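Local coordinates for protein afamin (Homo sapiens, PDB 6FAK) that carries hydrophobic molecules in body fluids, binding vitamin E and keeping lipidated Wnt proteins soluble and active, at residues 310-315 and 330-335; 335-340 and 378-383. All coordinates share one frame; numbering follows the deposited sequence.

Contact 1 of 2, residues 310-315 and 330-335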
loop_
_atom_site.group_PDB
_atom_site.type_symbol
_atom_site.label_atom_id
_atom_site.label_comp_id
_atom_site.label_asym_id
_atom_site.label_seq_id
_atom_site.Cartn_x
_atom_site.Cartn_y
_atom_site.Cartn_z
ATOM N N GLY A 310 20.263 5.464 -28.198
ATOM C CA GLY A 310 21.115 6.579 -28.572
ATOM C C GLY A 310 20.353 7.789 -29.066
ATOM O O GLY A 310 20.923 8.851 -29.167
ATOM N N LYS A 311 19.073 7.645 -29.393
ATOM C CA LYS A 311 18.227 8.788 -29.713
ATOM C C LYS A 311 18.173 9.852 -28.575
ATOM O O LYS A 311 17.899 11.039 -28.870
ATOM C CB LYS A 311 16.808 8.320 -30.073
ATOM C CG LYS A 311 16.001 9.318 -30.889
ATOM C CD LYS A 311 15.439 8.715 -32.181
ATOM C CE LYS A 311 16.513 8.533 -33.245
ATOM N NZ LYS A 311 15.991 7.873 -34.475
ATOM N N PHE A 312 18.430 9.432 -27.316
ATOM C CA PHE A 312 18.434 10.347 -26.148
ATOM C C PHE A 312 19.778 10.893 -25.725
ATOM O O PHE A 312 19.837 11.899 -24.970
ATOM C CB PHE A 312 17.703 9.685 -24.961
ATOM C CG PHE A 312 16.259 9.438 -25.280
ATOM C CD1 PHE A 312 15.390 10.497 -25.395
ATOM C CD2 PHE A 312 15.803 8.160 -25.599
ATOM C CE1 PHE A 312 14.069 10.292 -25.739
ATOM C CE2 PHE A 312 14.487 7.967 -25.960
ATOM C CZ PHE A 312 13.632 9.013 -26.016
ATOM N N THR A 313 20.852 10.262 -26.193
ATOM C CA THR A 313 22.213 10.735 -25.942
ATOM C C THR A 313 23.086 10.970 -27.172
ATOM O O THR A 313 24.022 11.750 -27.089
ATOM C CB THR A 313 22.945 9.723 -25.062
ATOM O OG1 THR A 313 23.057 8.478 -25.774
ATOM C CG2 THR A 313 22.150 9.499 -23.751
ATOM N N ASP A 314 22.822 10.270 -28.280
ATOM C CA ASP A 314 23.675 10.340 -29.491
ATOM C C ASP A 314 23.122 11.206 -30.603
ATOM O O ASP A 314 23.835 11.507 -31.527
ATOM C CB ASP A 314 23.923 8.936 -30.053
ATOM C CG ASP A 314 24.483 7.977 -29.005
ATOM O OD1 ASP A 314 24.956 8.476 -27.952
ATOM O OD2 ASP A 314 24.444 6.728 -29.225
ATOM N N SER A 315 21.852 11.580 -30.534
ATOM C CA SER A 315 21.214 12.330 -31.591
ATOM C C SER A 315 21.487 13.793 -31.334
ATOM O O SER A 315 21.560 14.211 -30.174
ATOM C CB SER A 315 19.721 12.086 -31.570
ATOM O OG SER A 315 19.034 13.007 -32.389
ATOM N N PHE A 330 9.733 13.340 -22.553
ATOM C CA PHE A 330 10.060 12.548 -21.331
ATOM C C PHE A 330 9.235 11.252 -21.144
ATOM O O PHE A 330 9.748 10.257 -20.599
ATOM C CB PHE A 330 10.086 13.440 -20.062
ATOM C CG PHE A 330 11.210 14.454 -20.066
ATOM C CD1 PHE A 330 12.525 14.044 -20.061
ATOM C CD2 PHE A 330 10.945 15.826 -20.089
ATOM C CE1 PHE A 330 13.563 14.981 -20.117
ATOM C CE2 PHE A 330 11.951 16.754 -20.133
ATOM C CZ PHE A 330 13.272 16.335 -20.169
ATOM N N ALA A 331 7.981 11.269 -21.554
ATOM C CA ALA A 331 7.201 10.015 -21.619
ATOM C C ALA A 331 7.841 8.967 -22.532
ATOM O O ALA A 331 7.931 7.790 -22.170
ATOM C CB ALA A 331 5.751 10.285 -22.057
ATOM N N LYS A 332 8.287 9.402 -23.724
ATOM C CA LYS A 332 8.978 8.516 -24.633
ATOM C C LYS A 332 10.316 8.005 -24.058
ATOM O O LYS A 332 10.664 6.828 -24.217
ATOM C CB LYS A 332 9.227 9.170 -25.987
ATOM C CG LYS A 332 9.516 8.121 -27.052
ATOM C CD LYS A 332 9.484 8.672 -28.452
ATOM C CE LYS A 332 9.327 7.538 -29.496
ATOM N NZ LYS A 332 9.987 6.239 -29.162
ATOM N N PHE A 333 11.076 8.882 -23.423
ATOM C CA PHE A 333 12.291 8.453 -22.715
ATOM C C PHE A 333 11.965 7.392 -21.642
ATOM O O PHE A 333 12.599 6.347 -21.583
ATOM C CB PHE A 333 13.028 9.631 -22.063
ATOM C CG PHE A 333 14.184 9.179 -21.218
ATOM C CD1 PHE A 333 15.366 8.759 -21.811
ATOM C CD2 PHE A 333 14.047 9.094 -19.814
ATOM C CE1 PHE A 333 16.416 8.302 -21.021
ATOM C CE2 PHE A 333 15.090 8.661 -19.028
ATOM C CZ PHE A 333 16.276 8.256 -19.614
ATOM N N THR A 334 10.916 7.641 -20.874
ATOM C CA THR A 334 10.545 6.761 -19.795
ATOM C C THR A 334 10.156 5.359 -20.385
ATOM O O THR A 334 10.623 4.327 -19.925
ATOM C CB THR A 334 9.411 7.362 -18.942
ATOM O OG1 THR A 334 9.750 8.682 -18.450
ATOM C CG2 THR A 334 9.082 6.400 -17.802
ATOM N N PHE A 335 9.345 5.389 -21.450
ATOM C CA PHE A 335 8.965 4.193 -22.227
ATOM C C PHE A 335 10.193 3.399 -22.692
ATOM O O PHE A 335 10.335 2.195 -22.398
ATOM C CB PHE A 335 8.081 4.609 -23.393
ATOM C CG PHE A 335 7.928 3.583 -24.456
ATOM C CD1 PHE A 335 7.203 2.416 -24.217
ATOM C CD2 PHE A 335 8.482 3.786 -25.722
ATOM C CE1 PHE A 335 7.037 1.477 -25.248
ATOM C CE2 PHE A 335 8.321 2.855 -26.735
ATOM C CZ PHE A 335 7.604 1.692 -26.504
#
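With its CG beside the backbone N and anti to the carbonyl carbon (chi1 -63°), F312 sends its ring toward helix 326-339, where F333 has CG anti to the backbone N (chi1 174°), which presents its ring edge. The two rings meet edge to face, F333 supplying the edge and F312 the face, with centroids 5.3 Å apart and planes at 82°. The leading atom of that edge is CD1 of F333, which sits 3.6 Å from CG of F312, toward the rim of the ring. The backbone of F333 joins in: its CA lies over the F312 ring, 4.0 Å from the centroid, in a CH-pi contact, and approaches CZ of F312 to 3.6 Å. A single phenylalanine of the loop 310-315 is thereby laid against both the side chain and the main chain of one helical residue. K332 adds only a marginal touch, its CG lying 4.3 Å from CZ of F312; its charged end belongs to E336 and to the ring of F231. Y356 of helix 346-363 holds both partners, stacking on the F333 ring and hydrogen-bonding through OH to the carbonyl of F312, so the loop is tied to two helices of the second albumin domain. No hydrogen bond spans the two segments, and their cohesion is consistent with aromatic dispersion and with the weak attraction of ring and CA hydrogens for the pi face.

Contact 2 of 2, residues 335-340 and 378-383. With NAG (2-acetamido-2-deoxy-beta-D-glucopyranose), chain D.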
loop_
_atom_site.group_PDB
_atom_site.type_symbol
_atom_site.label_atom_id
_atom_site.label_comp_id
_atom_site.label_asym_id
_atom_site.label_seq_id
_atom_site.Cartn_x
_atom_site.Cartn_y
_atom_site.Cartn_z
ATOM N N PHE A 335 9.345 5.389 -21.450
ATOM C CA PHE A 335 8.965 4.193 -22.227
ATOM C C PHE A 335 10.193 3.399 -22.692
ATOM O O PHE A 335 10.335 2.195 -22.398
ATOM C CB PHE A 335 8.081 4.609 -23.393
ATOM C CG PHE A 335 7.928 3.583 -24.456
ATOM C CD1 PHE A 335 7.203 2.416 -24.217
ATOM C CD2 PHE A 335 8.482 3.786 -25.722
ATOM C CE1 PHE A 335 7.037 1.477 -25.248
ATOM C CE2 PHE A 335 8.321 2.855 -26.735
ATOM C CZ PHE A 335 7.604 1.692 -26.504
ATOM N N GLU A 336 11.063 4.072 -23.423
ATOM C CA GLU A 336 12.228 3.399 -24.023
ATOM C C GLU A 336 13.200 2.879 -22.945
ATOM O O GLU A 336 13.683 1.718 -23.051
ATOM C CB GLU A 336 12.962 4.328 -24.988
ATOM C CG GLU A 336 12.196 4.674 -26.268
ATOM C CD GLU A 336 11.883 3.460 -27.170
ATOM O OE1 GLU A 336 12.449 2.386 -26.983
ATOM O OE2 GLU A 336 11.043 3.570 -28.091
ATOM N N TYR A 337 13.468 3.702 -21.919
ATOM C CA TYR A 337 14.407 3.319 -20.858
ATOM C C TYR A 337 13.821 2.199 -19.976
ATOM O O TYR A 337 14.521 1.203 -19.663
ATOM C CB TYR A 337 14.838 4.539 -20.001
ATOM C CG TYR A 337 16.117 4.289 -19.237
ATOM C CD1 TYR A 337 16.104 3.637 -18.021
ATOM C CD2 TYR A 337 17.376 4.623 -19.798
ATOM C CE1 TYR A 337 17.275 3.331 -17.349
ATOM C CE2 TYR A 337 18.579 4.334 -19.106
ATOM C CZ TYR A 337 18.503 3.715 -17.862
ATOM O OH TYR A 337 19.645 3.384 -17.151
ATOM N N SER A 338 12.551 2.323 -19.589
ATOM C CA SER A 338 11.889 1.295 -18.754
ATOM C C SER A 338 11.780 -0.080 -19.423
ATOM O O SER A 338 12.078 -1.097 -18.799
ATOM C CB SER A 338 10.516 1.746 -18.287
ATOM O OG SER A 338 10.620 2.979 -17.584
ATOM N N ARG A 339 11.406 -0.109 -20.704
ATOM C CA ARG A 339 11.237 -1.370 -21.390
ATOM C C ARG A 339 12.537 -2.116 -21.619
ATOM O O ARG A 339 12.504 -3.345 -21.707
ATOM C CB ARG A 339 10.459 -1.224 -22.691
ATOM C CG ARG A 339 11.211 -0.643 -23.854
ATOM C CD ARG A 339 10.224 -0.586 -24.982
ATOM N NE ARG A 339 10.738 0.102 -26.124
ATOM C CZ ARG A 339 10.501 -0.243 -27.400
ATOM N NH1 ARG A 339 9.760 -1.315 -27.690
ATOM N NH2 ARG A 339 10.975 0.496 -28.369
ATOM N N ARG A 340 13.651 -1.393 -21.698
ATOM C CA ARG A 340 14.978 -1.980 -21.790
ATOM C C ARG A 340 15.676 -2.281 -20.475
ATOM O O ARG A 340 16.753 -2.818 -20.505
ATOM C CB ARG A 340 15.904 -1.073 -22.580
ATOM C CG ARG A 340 15.554 -0.997 -24.043
ATOM C CD ARG A 340 16.439 0.080 -24.671
ATOM N NE ARG A 340 16.304 0.120 -26.130
ATOM C CZ ARG A 340 15.281 0.674 -26.743
ATOM N NH1 ARG A 340 14.291 1.200 -26.032
ATOM N NH2 ARG A 340 15.228 0.681 -28.064
ATOM N N ASP A 378 26.383 7.937 -18.102
ATOM C CA ASP A 378 27.309 7.980 -16.958
ATOM C C ASP A 378 26.641 8.547 -15.725
ATOM O O ASP A 378 26.941 8.101 -14.601
ATOM C CB ASP A 378 28.579 8.792 -17.278
ATOM C CG ASP A 378 29.402 8.187 -18.418
ATOM O OD1 ASP A 378 29.409 6.959 -18.583
ATOM O OD2 ASP A 378 30.067 8.925 -19.144
ATOM N N LYS A 379 25.772 9.566 -15.886
ATOM C CA LYS A 379 24.995 10.006 -14.740
ATOM C C LYS A 379 24.050 8.913 -14.242
ATOM O O LYS A 379 23.950 8.704 -13.043
ATOM C CB LYS A 379 24.192 11.266 -15.029
ATOM C CG LYS A 379 25.078 12.437 -15.315
ATOM C CD LYS A 379 24.457 13.769 -14.914
ATOM C CE LYS A 379 25.324 14.900 -15.404
ATOM N NZ LYS A 379 26.416 15.292 -14.475
ATOM N N PHE A 380 23.371 8.222 -15.159
ATOM C CA PHE A 380 22.415 7.134 -14.755
ATOM C C PHE A 380 23.147 6.015 -14.035
ATOM O O PHE A 380 22.680 5.507 -12.993
ATOM C CB PHE A 380 21.665 6.547 -15.936
ATOM C CG PHE A 380 20.975 7.569 -16.847
ATOM C CD1 PHE A 380 20.596 8.841 -16.397
ATOM C CD2 PHE A 380 20.659 7.210 -18.137
ATOM C CE1 PHE A 380 19.933 9.720 -17.236
ATOM C CE2 PHE A 380 20.015 8.083 -18.985
ATOM C CZ PHE A 380 19.658 9.352 -18.538
ATOM N N ASN A 381 24.300 5.650 -14.590
ATOM C CA ASN A 381 25.163 4.597 -14.034
ATOM C C ASN A 381 25.595 4.879 -12.603
ATOM O O ASN A 381 25.474 4.004 -11.749
ATOM C CB ASN A 381 26.363 4.377 -14.961
ATOM C CG ASN A 381 27.262 3.231 -14.505
ATOM O OD1 ASN A 381 28.107 3.407 -13.605
ATOM N ND2 ASN A 381 27.091 2.040 -15.134
ATOM N N GLU A 382 26.046 6.107 -12.330
ATOM C CA GLU A 382 26.435 6.473 -10.946
ATOM C C GLU A 382 25.256 6.418 -9.955
ATOM O O GLU A 382 25.360 5.833 -8.834
ATOM C CB GLU A 382 27.119 7.846 -10.930
ATOM C CG GLU A 382 27.352 8.451 -9.554
ATOM C CD GLU A 382 28.051 9.790 -9.632
ATOM O OE1 GLU A 382 27.474 10.754 -9.085
ATOM O OE2 GLU A 382 29.146 9.893 -10.256
ATOM N N THR A 383 24.110 6.967 -10.353
ATOM C CA THR A 383 22.989 6.970 -9.423
ATOM C C THR A 383 22.507 5.541 -9.152
ATOM O O THR A 383 22.246 5.182 -8.022
ATOM C CB THR A 383 21.841 7.899 -9.853
ATOM O OG1 THR A 383 20.775 7.787 -8.913
ATOM C CG2 THR A 383 21.307 7.549 -11.162
HETATM C C1 NAG D . 27.914 0.872 -14.818
HETATM C C2 NAG D . 27.090 -0.412 -14.714
HETATM C C3 NAG D . 27.977 -1.645 -14.598
HETATM C C4 NAG D . 29.086 -1.639 -15.641
HETATM C C5 NAG D . 29.816 -0.298 -15.642
HETATM C C6 NAG D . 30.914 -0.252 -16.705
HETATM C C7 NAG D . 24.918 -0.072 -13.670
HETATM C C8 NAG D . 24.145 -0.061 -12.387
HETATM N N2 NAG D . 26.213 -0.357 -13.559
HETATM O O3 NAG D . 27.175 -2.818 -14.754
HETATM O O4 NAG D . 30.005 -2.699 -15.353
HETATM O O5 NAG D . 28.875 0.756 -15.872
HETATM O O6 NAG D . 30.340 -0.299 -18.018
HETATM O O7 NAG D . 24.388 0.167 -14.742
#
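The rings of Y337 and F380 meet obliquely, their planes at 82° and centroids 5.5 Å apart, while other flat groups fill in around Y337: H341 stacks on its ring, and F333 meets it at a shallower angle. The pair bridges helix 326-339 of the second albumin domain and the start of the long helix 376-417, which runs on into the third. CE2 of Y337 approaches CD2 of F380 to 3.7 Å, and the two side chains pass each other in opposite directions, bringing OH of Y337 to 3.9 Å from CB of F380. Tyrosine CG anti to the backbone N (chi1 -160°) carries the ring out toward the other helix; the nearest CA atoms of the two segments, those of Y337 and F380, are 10.8 Å apart. Were Y337 replaced by an alanine, CD2 of F380 would probably lose its tyrosine neighbour and H341 the ring it stacks on. On the same helix, CZ of F335 lies 3.5 Å above the plane of the R339 guanidinium, over its centre, while R339 CD stands over the rim of the F335 ring. E336 OE1 meets this guanidinium in its plane, accepting from R339 NE at 3.0 Å and from R339 NH2 at 2.8 Å, the latter on the syn lone pair. The other oxygen of E336 pairs with K332, and R340 NH1 donates to the backbone O of E336, its approach to OE1 being doubtfully short. Next to F380, N381 carries the glycan, its ND2 joined covalently to C1 of the N-acetylglucosamine at 1.5 Å.

Contact 1 is the more buried of the two, whereas contact 2 is only partly buried and lies beside a glycosylated asparagine. Both draw on helix 326-339: contact 1 pins a loop to it, contact 2 reaches from it to helix 376-417, and helix 346-363 touches side chains of both. They form one continuous aromatic patch, for CZ of F333 packs against CZ of F380 at 3.7 Å, and F312 also touches the aliphatic part of E336. Charged side chains of the shared helix, K332, E336 and R339, link them further. Contact 1 pairs a well-defined edge with a face, while contact 2 relies on a smaller, oblique ring pair and alone carries a glycan.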